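Local coordinates for protein HAD hydrolase, family IA, variant 3 (Entamoeba histolytica, PDB 6W04) that binds magnesium and is probably a hydrolase of the haloacid dehalogenase superfamily, with a Rossmann-like core and a helical cap, at residues A[1-6]-A[102-107]; A[159-164]-A[178-183]; A[163-168]-A[218-223]; A[185-190]-A[207-212]. All blocks are in the same frame, centred on the assembly; numbering follows the deposited sequence. Where two conformers were deposited one is given.

Interaction 1. Residues A[1-6]-A[102-107]; sequences MEAVLF and NIPFTI
Val4 and Phe105 sit side by side on two parallel strands, 3-6 and 105-107, in the central sheet of the Rossmann-like HAD core. The first strand ends at Asp7, a magnesium ligand. Three backbone hydrogen bonds join the pair: Val4 N to Pro104 O, Thr106 N to Val4 O, and Phe6 N to Thr106 O, the last at 2.8 Å and nearly straight (168°). Val4, Phe6, Phe105 and Ile107 project on one face of the sheet, Leu5 and Thr106 on the other. On the first face CE2 of Phe6 rests against the base of Phe105, 3.9 Å from both its CB and its CD1. The Phe105 CG lies between its own N and carbonyl carbon (chi1 57°), and the ring leads away from strand 3-6. Val4 CG1 covers one face of the Phe6 ring near its rim, and Phe95 meets that ring edge-to-face. Leu94 and Leu98 of helix 91-100 pack over this side. On the other face Leu5 CD2 lies 4.1 Å from Thr106 CG2. Thr106 OG1 is hydrogen-bonded to Lys133 O. Before the strands pair, the Pro104 ring sets its CG and CD against the Glu2 carbonyl, both 3.2 Å from Glu2 O. Met1 is poorly ordered; as modelled, its CG-SD torsion (chi3 59°) bends the chain across Ile103, with Met1 CE 3.6 Å from Ile103 CD1.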
loop_
_atom_site.group_PDB
_atom_site.type_symbol
_atom_site.label_atom_id
_atom_site.label_comp_id
_atom_site.label_asym_id
_atom_site.label_seq_id
_atom_site.Cartn_x
_atom_site.Cartn_y
_atom_site.Cartn_z
ATOM N N MET A 1 11.349 -17.753 8.237
ATOM C CA MET A 1 10.303 -16.842 7.778
ATOM C C MET A 1 8.932 -17.498 7.886
ATOM O O MET A 1 8.709 -18.582 7.352
ATOM C CB MET A 1 10.563 -16.402 6.338
ATOM C CG MET A 1 9.414 -15.622 5.731
ATOM S SD MET A 1 9.723 -15.004 4.065
ATOM C CE MET A 1 10.060 -16.522 3.189
ATOM N N GLU A 2 8.009 -16.837 8.579
ATOM C CA GLU A 2 6.702 -17.425 8.826
ATOM C C GLU A 2 5.620 -16.908 7.890
ATOM O O GLU A 2 4.659 -17.639 7.629
ATOM C CB GLU A 2 6.283 -17.195 10.287
ATOM C CG GLU A 2 7.088 -18.047 11.276
ATOM C CD GLU A 2 6.675 -17.856 12.728
ATOM O OE1 GLU A 2 5.568 -17.345 12.974
ATOM O OE2 GLU A 2 7.458 -18.224 13.633
ATOM N N ALA A 3 5.758 -15.692 7.363
ATOM C CA ALA A 3 4.729 -15.133 6.503
ATOM C C ALA A 3 5.305 -13.973 5.709
ATOM O O ALA A 3 6.374 -13.443 6.024
ATOM C CB ALA A 3 3.509 -14.668 7.308
ATOM N N VAL A 4 4.576 -13.604 4.662
ATOM C CA VAL A 4 4.827 -12.398 3.878
ATOM C C VAL A 4 3.586 -11.524 3.940
ATOM O O VAL A 4 2.475 -12.000 3.685
ATOM C CB VAL A 4 5.159 -12.728 2.413
ATOM C CG1 VAL A 4 5.369 -11.443 1.613
ATOM C CG2 VAL A 4 6.345 -13.668 2.332
ATOM N N LEU A 5 3.769 -10.246 4.253
ATOM C CA LEU A 5 2.653 -9.305 4.316
ATOM C C LEU A 5 2.867 -8.285 3.208
ATOM O O LEU A 5 3.845 -7.531 3.246
ATOM C CB LEU A 5 2.583 -8.638 5.694
ATOM C CG LEU A 5 2.760 -9.628 6.860
ATOM C CD1 LEU A 5 2.769 -8.912 8.228
ATOM C CD2 LEU A 5 1.678 -10.730 6.797
ATOM N N PHE A 6 1.988 -8.287 2.200
ATOM C CA PHE A 6 2.092 -7.336 1.093
ATOM C C PHE A 6 1.232 -6.094 1.327
ATOM O O PHE A 6 0.006 -6.198 1.485
ATOM C CB PHE A 6 1.632 -7.946 -0.231
ATOM C CG PHE A 6 2.437 -9.136 -0.706
ATOM C CD1 PHE A 6 3.509 -8.957 -1.567
ATOM C CD2 PHE A 6 2.044 -10.426 -0.382
ATOM C CE1 PHE A 6 4.227 -10.056 -2.062
ATOM C CE2 PHE A 6 2.768 -11.533 -0.851
ATOM C CZ PHE A 6 3.844 -11.344 -1.694
ATOM N N ASN A 102 4.249 -23.617 1.503
ATOM C CA ASN A 102 3.419 -23.584 2.712
ATOM C C ASN A 102 3.784 -22.389 3.597
ATOM O O ASN A 102 3.823 -22.491 4.828
ATOM C CB ASN A 102 3.517 -24.896 3.503
ATOM C CG ASN A 102 3.085 -26.121 2.689
ATOM O OD1 ASN A 102 2.276 -26.020 1.764
ATOM N ND2 ASN A 102 3.624 -27.287 3.044
ATOM N N ILE A 103 4.075 -21.255 2.964
ATOM C CA ILE A 103 4.361 -19.995 3.637
ATOM C C ILE A 103 3.137 -19.087 3.472
ATOM O O ILE A 103 2.867 -18.606 2.362
ATOM C CB ILE A 103 5.622 -19.315 3.093
ATOM C CG1 ILE A 103 6.836 -20.224 3.271
ATOM C CG2 ILE A 103 5.870 -17.985 3.818
ATOM C CD1 ILE A 103 8.152 -19.545 2.953
ATOM N N PRO A 104 2.389 -18.825 4.536
ATOM C CA PRO A 104 1.203 -17.968 4.404
ATOM C C PRO A 104 1.572 -16.536 4.055
ATOM O O PRO A 104 2.640 -16.033 4.403
ATOM C CB PRO A 104 0.554 -18.049 5.788
ATOM C CG PRO A 104 1.667 -18.464 6.712
ATOM C CD PRO A 104 2.556 -19.365 5.898
ATOM N N PHE A 105 0.658 -15.871 3.358
ATOM C CA PHE A 105 0.866 -14.496 2.952
ATOM C C PHE A 105 -0.491 -13.829 2.814
ATOM O O PHE A 105 -1.499 -14.487 2.526
ATOM C CB PHE A 105 1.654 -14.388 1.633
ATOM C CG PHE A 105 1.022 -15.111 0.462
ATOM C CD1 PHE A 105 0.195 -14.430 -0.426
ATOM C CD2 PHE A 105 1.282 -16.465 0.229
ATOM C CE1 PHE A 105 -0.381 -15.078 -1.529
ATOM C CE2 PHE A 105 0.701 -17.144 -0.867
ATOM C CZ PHE A 105 -0.128 -16.450 -1.754
ATOM N N THR A 106 -0.514 -12.518 3.009
ATOM C CA THR A 106 -1.755 -11.792 2.812
ATOM C C THR A 106 -1.435 -10.353 2.439
ATOM O O THR A 106 -0.273 -9.925 2.443
ATOM C CB THR A 106 -2.646 -11.846 4.060
ATOM O OG1 THR A 106 -3.946 -11.354 3.710
ATOM C CG2 THR A 106 -2.066 -10.977 5.212
ATOM N N ILE A 107 -2.494 -9.613 2.141
ATOM C CA ILE A 107 -2.442 -8.200 1.800
ATOM C C ILE A 107 -2.887 -7.380 3.001
ATOM O O ILE A 107 -3.842 -7.751 3.705
ATOM C CB ILE A 107 -3.336 -7.909 0.584
ATOM C CG1 ILE A 107 -2.694 -8.450 -0.693
ATOM C CG2 ILE A 107 -3.604 -6.381 0.471
ATOM C CD1 ILE A 107 -3.692 -8.566 -1.897
#

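Interaction 2. Residues A[159-164]-A[178-183]; sequences VSISHC and LSAGAT
The short 3-10 turn at Ile161 and Ser162 lies against the end of helix 171-180, and the backbones come closest at Ser162 and Ala182, with 4.6 Å between their CA atoms. The helix ends in a Schellman motif. Gly181 takes a positive phi (99°), at which a CB would press on the preceding carbonyl and also point at the turn. Beyond it the chain enters strand 183-187. Thr183 N donates a straight 3.0 Å hydrogen bond to Cys164 O, and Ser162 CA makes a CH...O contact with Gly181 O. Ile161 makes most of the side-chain contact. Its CG2 lies 3.2 Å from Ala180 O, while CG1, anti to the backbone N (chi1 -178°), passes that carbonyl to reach Ala180 CB. Beyond it CD1 packs 3.7 Å from Ala182 CB. The methyl of Ala182 also sits close to the carbonyl oxygens of Ile161 and Cys164. Leu5 and Leu151 also touch Ile161. A water ties the outer side together. It donates to Ser162 O and Gly181 O and accepts from Thr183 OG1 at 2.6 Å, so it gathers three polar atoms from both segments. On the turn itself, Ser160 OG hydrogen-bonds His163 ND1. This is how successive beta-alpha units of a Rossmann-like HAD core meet: the entry to strand 164-168 is joined to that of its parallel neighbour, strand 183-187, after the intervening helix 171-180.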
loop_
_atom_site.group_PDB
_atom_site.type_symbol
_atom_site.label_atom_id
_atom_site.label_comp_id
_atom_site.label_asym_id
_atom_site.label_seq_id
_atom_site.Cartn_x
_atom_site.Cartn_y
_atom_site.Cartn_z
ATOM N N VAL A 159 0.775 -16.057 12.920
ATOM C CA VAL A 159 2.229 -16.109 12.877
ATOM C C VAL A 159 2.790 -15.008 13.773
ATOM O O VAL A 159 2.084 -14.094 14.191
ATOM C CB VAL A 159 2.773 -15.964 11.441
ATOM C CG1 VAL A 159 2.275 -17.112 10.557
ATOM C CG2 VAL A 159 2.368 -14.598 10.854
ATOM N N SER A 160 4.081 -15.109 14.067
ATOM C CA SER A 160 4.772 -14.114 14.870
ATOM C C SER A 160 5.263 -12.987 13.966
ATOM O O SER A 160 5.888 -13.249 12.931
ATOM C CB SER A 160 5.939 -14.753 15.627
ATOM O OG SER A 160 7.065 -13.890 15.614
ATOM N N ILE A 161 4.971 -11.738 14.359
ATOM C CA ILE A 161 5.256 -10.579 13.501
ATOM C C ILE A 161 6.737 -10.501 13.164
ATOM O O ILE A 161 7.114 -10.121 12.049
ATOM C CB ILE A 161 4.764 -9.266 14.157
ATOM C CG1 ILE A 161 5.016 -8.064 13.240
ATOM C CG2 ILE A 161 5.467 -9.018 15.502
ATOM C CD1 ILE A 161 4.280 -8.142 11.905
ATOM N N SER A 162 7.603 -10.880 14.106
ATOM C CA SER A 162 9.030 -10.679 13.890
ATOM C C SER A 162 9.628 -11.705 12.944
ATOM O O SER A 162 10.820 -11.622 12.633
ATOM C CB SER A 162 9.783 -10.691 15.227
ATOM O OG SER A 162 9.534 -11.887 15.937
ATOM N N HIS A 163 8.846 -12.669 12.477
ATOM C CA HIS A 163 9.288 -13.558 11.416
ATOM C C HIS A 163 8.515 -13.301 10.130
ATOM O O HIS A 163 8.398 -14.183 9.275
ATOM C CB HIS A 163 9.178 -15.008 11.875
ATOM C CG HIS A 163 9.999 -15.291 13.095
ATOM N ND1 HIS A 163 9.450 -15.413 14.352
ATOM C CD2 HIS A 163 11.338 -15.402 13.258
ATOM C CE1 HIS A 163 10.411 -15.626 15.233
ATOM N NE2 HIS A 163 11.568 -15.623 14.594
ATOM N N CYS A 164 8.005 -12.082 9.978
ATOM C CA CYS A 164 7.275 -11.670 8.788
ATOM C C CYS A 164 8.117 -10.727 7.938
ATOM O O CYS A 164 8.759 -9.805 8.458
ATOM C CB CYS A 164 5.954 -10.970 9.147
ATOM S SG CYS A 164 4.673 -12.073 9.786
ATOM N N LEU A 178 8.413 -1.617 10.640
ATOM C CA LEU A 178 9.494 -1.648 11.625
ATOM C C LEU A 178 8.946 -1.556 13.044
ATOM O O LEU A 178 9.389 -2.289 13.937
ATOM C CB LEU A 178 10.479 -0.511 11.360
ATOM C CG LEU A 178 11.336 -0.629 10.099
ATOM C CD1 LEU A 178 12.109 0.676 9.903
ATOM C CD2 LEU A 178 12.301 -1.818 10.222
ATOM N N SER A 179 7.979 -0.661 13.267
ATOM C CA SER A 179 7.402 -0.497 14.596
ATOM C C SER A 179 6.691 -1.761 15.056
ATOM O O SER A 179 6.605 -2.021 16.259
ATOM C CB SER A 179 6.442 0.695 14.600
ATOM O OG SER A 179 5.800 0.853 15.851
ATOM N N ALA A 180 6.167 -2.552 14.117
ATOM C CA ALA A 180 5.525 -3.808 14.460
ATOM C C ALA A 180 6.541 -4.899 14.761
ATOM O O ALA A 180 6.204 -5.871 15.442
ATOM C CB ALA A 180 4.582 -4.258 13.320
ATOM N N GLY A 181 7.782 -4.738 14.316
ATOM C CA GLY A 181 8.793 -5.759 14.499
ATOM C C GLY A 181 9.026 -6.648 13.294
ATOM O O GLY A 181 9.837 -7.575 13.380
ATOM N N ALA A 182 8.343 -6.399 12.181
ATOM C CA ALA A 182 8.579 -7.147 10.952
ATOM C C ALA A 182 9.811 -6.608 10.213
ATOM O O ALA A 182 10.380 -5.566 10.558
ATOM C CB ALA A 182 7.343 -7.092 10.051
ATOM N N THR A 183 10.235 -7.341 9.184
ATOM C CA THR A 183 11.411 -6.966 8.399
ATOM C C THR A 183 10.973 -6.435 7.041
ATOM O O THR A 183 10.403 -7.196 6.238
ATOM C CB THR A 183 12.351 -8.156 8.228
ATOM O OG1 THR A 183 12.867 -8.540 9.514
ATOM C CG2 THR A 183 13.517 -7.797 7.306
HETATM O O HOH W 1 11.571 -8.941 11.728
#

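Interaction 3. Residues A[163-168]-A[218-223]; sequences HCIVFE and VDLIKN
Ile165 on strand 164-168 faces Ile221 on helix 218-222, whose axis crosses that of the strand at 115° with a closest approach of 9.0 Å. There is no hydrogen bond between the segments, and the contact is apolar. Ile221 carries most of it. Its CG1 lies anti to the carbonyl carbon (chi1 -61°), and from there CD1 reaches over the start of the strand to 3.5 Å from Cys164 O. The two isoleucines cross at a slant. CD1 of Ile165 lies 3.6 Å from both CG1 and CD1 of Ile221. Leu220 gives a looser touch, CD2 to Ile165 CD1 at 4.4 Å. In this Rossmann-like HAD core the C-terminal helix 214-222 thus packs on a face of the parallel sheet. Leu220 also rests on Thr183 and Ile185 of the next strand, and Val218 on Met1. At the outer end Ile221 CG2 comes to His163, 4.2 Å from CD2 of the imidazole, which it approaches obliquely. The ring's ND1 is hydrogen-bonded to Ser160 OG. Within the strand Ile165 CG2 lies 4.0 Å above one face of the Phe167 ring, toward its rim.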
loop_
_atom_site.group_PDB
_atom_site.type_symbol
_atom_site.label_atom_id
_atom_site.label_comp_id
_atom_site.label_asym_id
_atom_site.label_seq_id
_atom_site.Cartn_x
_atom_site.Cartn_y
_atom_site.Cartn_z
ATOM N N HIS A 163 8.846 -12.669 12.477
ATOM C CA HIS A 163 9.288 -13.558 11.416
ATOM C C HIS A 163 8.515 -13.301 10.130
ATOM O O HIS A 163 8.398 -14.183 9.275
ATOM C CB HIS A 163 9.178 -15.008 11.875
ATOM C CG HIS A 163 9.999 -15.291 13.095
ATOM N ND1 HIS A 163 9.450 -15.413 14.352
ATOM C CD2 HIS A 163 11.338 -15.402 13.258
ATOM C CE1 HIS A 163 10.411 -15.626 15.233
ATOM N NE2 HIS A 163 11.568 -15.623 14.594
ATOM N N CYS A 164 8.005 -12.082 9.978
ATOM C CA CYS A 164 7.275 -11.670 8.788
ATOM C C CYS A 164 8.117 -10.727 7.938
ATOM O O CYS A 164 8.759 -9.805 8.458
ATOM C CB CYS A 164 5.954 -10.970 9.147
ATOM S SG CYS A 164 4.673 -12.073 9.786
ATOM N N ILE A 165 8.095 -10.962 6.628
ATOM C CA ILE A 165 8.525 -9.985 5.637
ATOM C C ILE A 165 7.348 -9.079 5.295
ATOM O O ILE A 165 6.217 -9.549 5.121
ATOM C CB ILE A 165 9.061 -10.687 4.376
ATOM C CG1 ILE A 165 10.356 -11.427 4.706
ATOM C CG2 ILE A 165 9.257 -9.675 3.259
ATOM C CD1 ILE A 165 11.555 -10.499 5.020
ATOM N N VAL A 166 7.611 -7.773 5.211
ATOM C CA VAL A 166 6.663 -6.789 4.718
ATOM C C VAL A 166 7.267 -6.115 3.494
ATOM O O VAL A 166 8.413 -5.656 3.539
ATOM C CB VAL A 166 6.313 -5.747 5.795
ATOM C CG1 VAL A 166 5.476 -4.610 5.181
ATOM C CG2 VAL A 166 5.582 -6.425 6.947
ATOM N N PHE A 167 6.508 -6.089 2.395
ATOM C CA PHE A 167 6.841 -5.321 1.198
ATOM C C PHE A 167 6.065 -4.009 1.249
ATOM O O PHE A 167 4.842 -4.021 1.396
ATOM C CB PHE A 167 6.475 -6.083 -0.077
ATOM C CG PHE A 167 7.385 -7.272 -0.371
ATOM C CD1 PHE A 167 6.955 -8.567 -0.142
ATOM C CD2 PHE A 167 8.641 -7.075 -0.913
ATOM C CE1 PHE A 167 7.769 -9.665 -0.442
ATOM C CE2 PHE A 167 9.480 -8.154 -1.202
ATOM C CZ PHE A 167 9.035 -9.451 -0.964
ATOM N N GLU A 168 6.771 -2.890 1.130
ATOM C CA GLU A 168 6.143 -1.589 1.314
ATOM C C GLU A 168 6.816 -0.593 0.383
ATOM O O GLU A 168 7.966 -0.789 -0.016
ATOM C CB GLU A 168 6.263 -1.122 2.771
ATOM C CG GLU A 168 5.061 -1.406 3.611
ATOM C CD GLU A 168 3.933 -0.435 3.316
ATOM O OE1 GLU A 168 4.088 0.413 2.389
ATOM O OE2 GLU A 168 2.902 -0.518 4.021
ATOM N N VAL A 218 14.185 -15.363 3.409
ATOM C CA VAL A 218 14.449 -16.136 4.618
ATOM C C VAL A 218 15.732 -15.654 5.274
ATOM O O VAL A 218 15.791 -15.455 6.494
ATOM C CB VAL A 218 14.507 -17.641 4.292
ATOM C CG1 VAL A 218 15.373 -18.371 5.297
ATOM C CG2 VAL A 218 13.093 -18.230 4.265
ATOM N N ASP A 219 16.771 -15.430 4.465
ATOM C CA ASP A 219 18.064 -15.028 5.012
ATOM C C ASP A 219 17.985 -13.646 5.645
ATOM O O ASP A 219 18.579 -13.406 6.701
ATOM C CB ASP A 219 19.137 -15.059 3.921
ATOM C CG ASP A 219 19.618 -16.469 3.610
ATOM O OD1 ASP A 219 19.576 -16.877 2.429
ATOM O OD2 ASP A 219 20.032 -17.174 4.552
ATOM N N LEU A 220 17.250 -12.726 5.017
ATOM C CA LEU A 220 17.115 -11.388 5.576
ATOM C C LEU A 220 16.555 -11.434 6.996
ATOM O O LEU A 220 17.010 -10.693 7.875
ATOM C CB LEU A 220 16.233 -10.532 4.667
ATOM C CG LEU A 220 16.260 -9.026 4.914
ATOM C CD1 LEU A 220 17.650 -8.462 4.667
ATOM C CD2 LEU A 220 15.223 -8.327 4.036
ATOM N N ILE A 221 15.586 -12.320 7.249
ATOM C CA ILE A 221 15.028 -12.453 8.594
ATOM C C ILE A 221 16.056 -13.056 9.548
ATOM O O ILE A 221 16.280 -12.540 10.649
ATOM C CB ILE A 221 13.741 -13.295 8.561
ATOM C CG1 ILE A 221 12.678 -12.622 7.681
ATOM C CG2 ILE A 221 13.235 -13.555 9.984
ATOM C CD1 ILE A 221 11.770 -11.660 8.412
ATOM N N LYS A 222 16.686 -14.164 9.146
ATOM C CA LYS A 222 17.693 -14.801 9.995
ATOM C C LYS A 222 18.817 -13.837 10.363
ATOM O O LYS A 222 19.389 -13.938 11.453
ATOM C CB LYS A 222 18.257 -16.042 9.300
ATOM N N ASN A 223 19.140 -12.899 9.479
ATOM C CA ASN A 223 20.091 -11.835 9.777
ATOM C C ASN A 223 19.427 -10.708 10.563
ATOM O O ASN A 223 20.103 -9.922 11.228
ATOM C CB ASN A 223 20.699 -11.285 8.486
ATOM C CG ASN A 223 21.859 -12.121 7.988
ATOM O OD1 ASN A 223 22.957 -11.608 7.779
ATOM N ND2 ASN A 223 21.627 -13.418 7.808
#

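Interaction 4. Residues A[185-190]-A[207-212]; sequences IGIASE and HTFNEI
Ile187 and Phe209 form the tight part of this contact, where strand 185-187 of the Rossmann-like HAD core meets the loop that leads to the C-terminal helix. The two side chains cross at about a right angle. Ile187 CD1 lies over one face of the Phe209 ring, 4.2 Å from the ring centroid and 27° off the normal, a CH-pi contact. Its closest ring atom is Phe209 CZ at 3.8 Å. This part is buried. Phe167 meets the Phe209 ring edge-to-face, and Ile187 also touches Ile206 and Phe167. The side chain of Ile187 is about 4 Å from that of Asp169, a magnesium ligand, so the packing lies next to a residue of the metal site. Farther back along the strand Ile185 and Ile212 meet tip to tip, their CD1 atoms 4.2 Å apart. Ile212 CG1 is anti to its backbone N (chi1 -168°), which extends that arm toward the strand. Met217 touches both isoleucines.

The other end is loose and lies nearer solvent. Ala188, at the centre of an inverse gamma turn, puts its methyl near the exposed His207, CB to CD2 at 3.9 Å and oblique to the ring. Ile187 CG2 lies 4.2 Å from His207 O. No hydrogen bond joins the two segments. The loop is instead braced from within. Thr208 OG1 accepts from Asn210 N in an ST turn, and Glu211 reaches back to the start of the loop. There His207 N donates to Glu211 OE1 at 2.6 Å, from 38° above the carboxylate plane.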
loop_
_atom_site.group_PDB
_atom_site.type_symbol
_atom_site.label_atom_id
_atom_site.label_comp_id
_atom_site.label_asym_id
_atom_site.label_seq_id
_atom_site.Cartn_x
_atom_site.Cartn_y
_atom_site.Cartn_z
ATOM N N ILE A 185 11.019 -4.899 3.157
ATOM C CA ILE A 185 11.726 -4.834 1.879
ATOM C C ILE A 185 11.022 -3.766 1.050
ATOM O O ILE A 185 9.807 -3.845 0.832
ATOM C CB ILE A 185 11.740 -6.189 1.152
ATOM C CG1 ILE A 185 12.466 -7.246 2.002
ATOM C CG2 ILE A 185 12.362 -6.040 -0.241
ATOM C CD1 ILE A 185 12.524 -8.664 1.381
ATOM N N GLY A 186 11.771 -2.750 0.624
ATOM C CA GLY A 186 11.156 -1.639 -0.084
ATOM C C GLY A 186 10.869 -2.008 -1.530
ATOM O O GLY A 186 11.597 -2.787 -2.151
ATOM N N ILE A 187 9.759 -1.474 -2.050
ATOM C CA ILE A 187 9.419 -1.573 -3.465
ATOM C C ILE A 187 9.634 -0.198 -4.079
ATOM O O ILE A 187 8.996 0.781 -3.665
ATOM C CB ILE A 187 7.978 -2.060 -3.686
ATOM C CG1 ILE A 187 7.807 -3.514 -3.216
ATOM C CG2 ILE A 187 7.615 -1.959 -5.155
ATOM C CD1 ILE A 187 8.718 -4.517 -3.919
ATOM N N ALA A 188 10.531 -0.115 -5.071
ATOM C CA ALA A 188 10.943 1.177 -5.635
ATOM C C ALA A 188 9.970 1.669 -6.721
ATOM O O ALA A 188 10.341 1.940 -7.862
ATOM C CB ALA A 188 12.370 1.074 -6.175
ATOM N N SER A 189 8.699 1.811 -6.348
ATOM C CA SER A 189 7.733 2.299 -7.332
ATOM C C SER A 189 7.739 3.817 -7.442
ATOM O O SER A 189 7.474 4.351 -8.521
ATOM C CB SER A 189 6.317 1.822 -7.001
ATOM O OG SER A 189 5.939 2.263 -5.706
ATOM N N GLU A 190 8.003 4.522 -6.354
ATOM C CA GLU A 190 8.124 5.974 -6.377
ATOM C C GLU A 190 9.451 6.468 -5.824
ATOM O O GLU A 190 10.072 7.355 -6.410
ATOM C CB GLU A 190 6.960 6.615 -5.594
ATOM C CG GLU A 190 5.659 6.639 -6.396
ATOM C CD GLU A 190 5.751 7.527 -7.639
ATOM O OE1 GLU A 190 6.279 8.657 -7.517
ATOM O OE2 GLU A 190 5.296 7.097 -8.732
ATOM N N HIS A 207 13.043 -3.319 -7.453
ATOM C CA HIS A 207 12.157 -2.662 -8.413
ATOM C C HIS A 207 10.883 -3.462 -8.628
ATOM O O HIS A 207 9.788 -2.890 -8.665
ATOM C CB HIS A 207 12.880 -2.432 -9.741
ATOM C CG HIS A 207 14.006 -1.451 -9.646
ATOM N ND1 HIS A 207 15.332 -1.833 -9.640
ATOM C CD2 HIS A 207 14.004 -0.101 -9.533
ATOM C CE1 HIS A 207 16.097 -0.760 -9.533
ATOM N NE2 HIS A 207 15.316 0.303 -9.468
ATOM N N THR A 208 11.006 -4.783 -8.785
ATOM C CA THR A 208 9.865 -5.674 -8.990
ATOM C C THR A 208 10.089 -6.975 -8.225
ATOM O O THR A 208 11.188 -7.252 -7.736
ATOM C CB THR A 208 9.643 -6.006 -10.468
ATOM O OG1 THR A 208 10.560 -7.035 -10.856
ATOM C CG2 THR A 208 9.848 -4.790 -11.350
ATOM N N PHE A 209 9.044 -7.808 -8.157
ATOM C CA PHE A 209 9.188 -9.067 -7.432
ATOM C C PHE A 209 10.012 -10.103 -8.190
ATOM O O PHE A 209 10.362 -11.131 -7.601
ATOM C CB PHE A 209 7.805 -9.616 -7.048
ATOM C CG PHE A 209 7.075 -8.716 -6.085
ATOM C CD1 PHE A 209 7.272 -8.844 -4.716
ATOM C CD2 PHE A 209 6.272 -7.683 -6.557
ATOM C CE1 PHE A 209 6.639 -7.987 -3.819
ATOM C CE2 PHE A 209 5.638 -6.810 -5.675
ATOM C CZ PHE A 209 5.815 -6.964 -4.305
ATOM N N ASN A 210 10.359 -9.850 -9.457
ATOM C CA ASN A 210 11.340 -10.687 -10.144
ATOM C C ASN A 210 12.701 -10.653 -9.464
ATOM O O ASN A 210 13.518 -11.550 -9.692
ATOM C CB ASN A 210 11.522 -10.247 -11.601
ATOM C CG ASN A 210 10.299 -10.514 -12.455
ATOM O OD1 ASN A 210 9.523 -11.428 -12.181
ATOM N ND2 ASN A 210 10.123 -9.714 -13.502
ATOM N N GLU A 211 12.964 -9.643 -8.637
ATOM C CA GLU A 211 14.292 -9.412 -8.087
ATOM C C GLU A 211 14.468 -9.983 -6.686
ATOM O O GLU A 211 15.495 -9.738 -6.052
ATOM C CB GLU A 211 14.589 -7.916 -8.087
ATOM C CG GLU A 211 14.529 -7.286 -9.472
ATOM C CD GLU A 211 14.800 -5.795 -9.433
ATOM O OE1 GLU A 211 14.612 -5.194 -8.355
ATOM O OE2 GLU A 211 15.210 -5.232 -10.470
ATOM N N ILE A 212 13.494 -10.731 -6.187
ATOM C CA ILE A 212 13.559 -11.303 -4.851
ATOM C C ILE A 212 13.270 -12.800 -4.945
ATOM O O ILE A 212 12.472 -13.238 -5.782
ATOM C CB ILE A 212 12.577 -10.582 -3.900
ATOM C CG1 ILE A 212 12.835 -10.965 -2.445
ATOM C CG2 ILE A 212 11.117 -10.848 -4.287
ATOM C CD1 ILE A 212 14.184 -10.543 -1.937
#

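Interactions 1, 3 and 4 all reach one parallel sheet, in which strands 3-7, 164-168 and 183-187 lie in that order. Leu5 N to Ile165 O (2.7 Å) ties interaction 1 to interaction 3, and Glu168 O to Ile187 N (2.8 Å) ties interaction 3 to interaction 4. Interaction 2 shares His163 and Cys164 with interaction 3 and lies where strands 164-168 and 183-187 begin, its centre about 19 Å from that of interaction 4. Phe6, Phe167 and Phe209 join interactions 1, 3 and 4 through ring contacts. The magnesium ion, held by Asp7, Asn9 and Asp169, is about 8 Å from the Ile187 side chain and about 10 Å from that of Phe6.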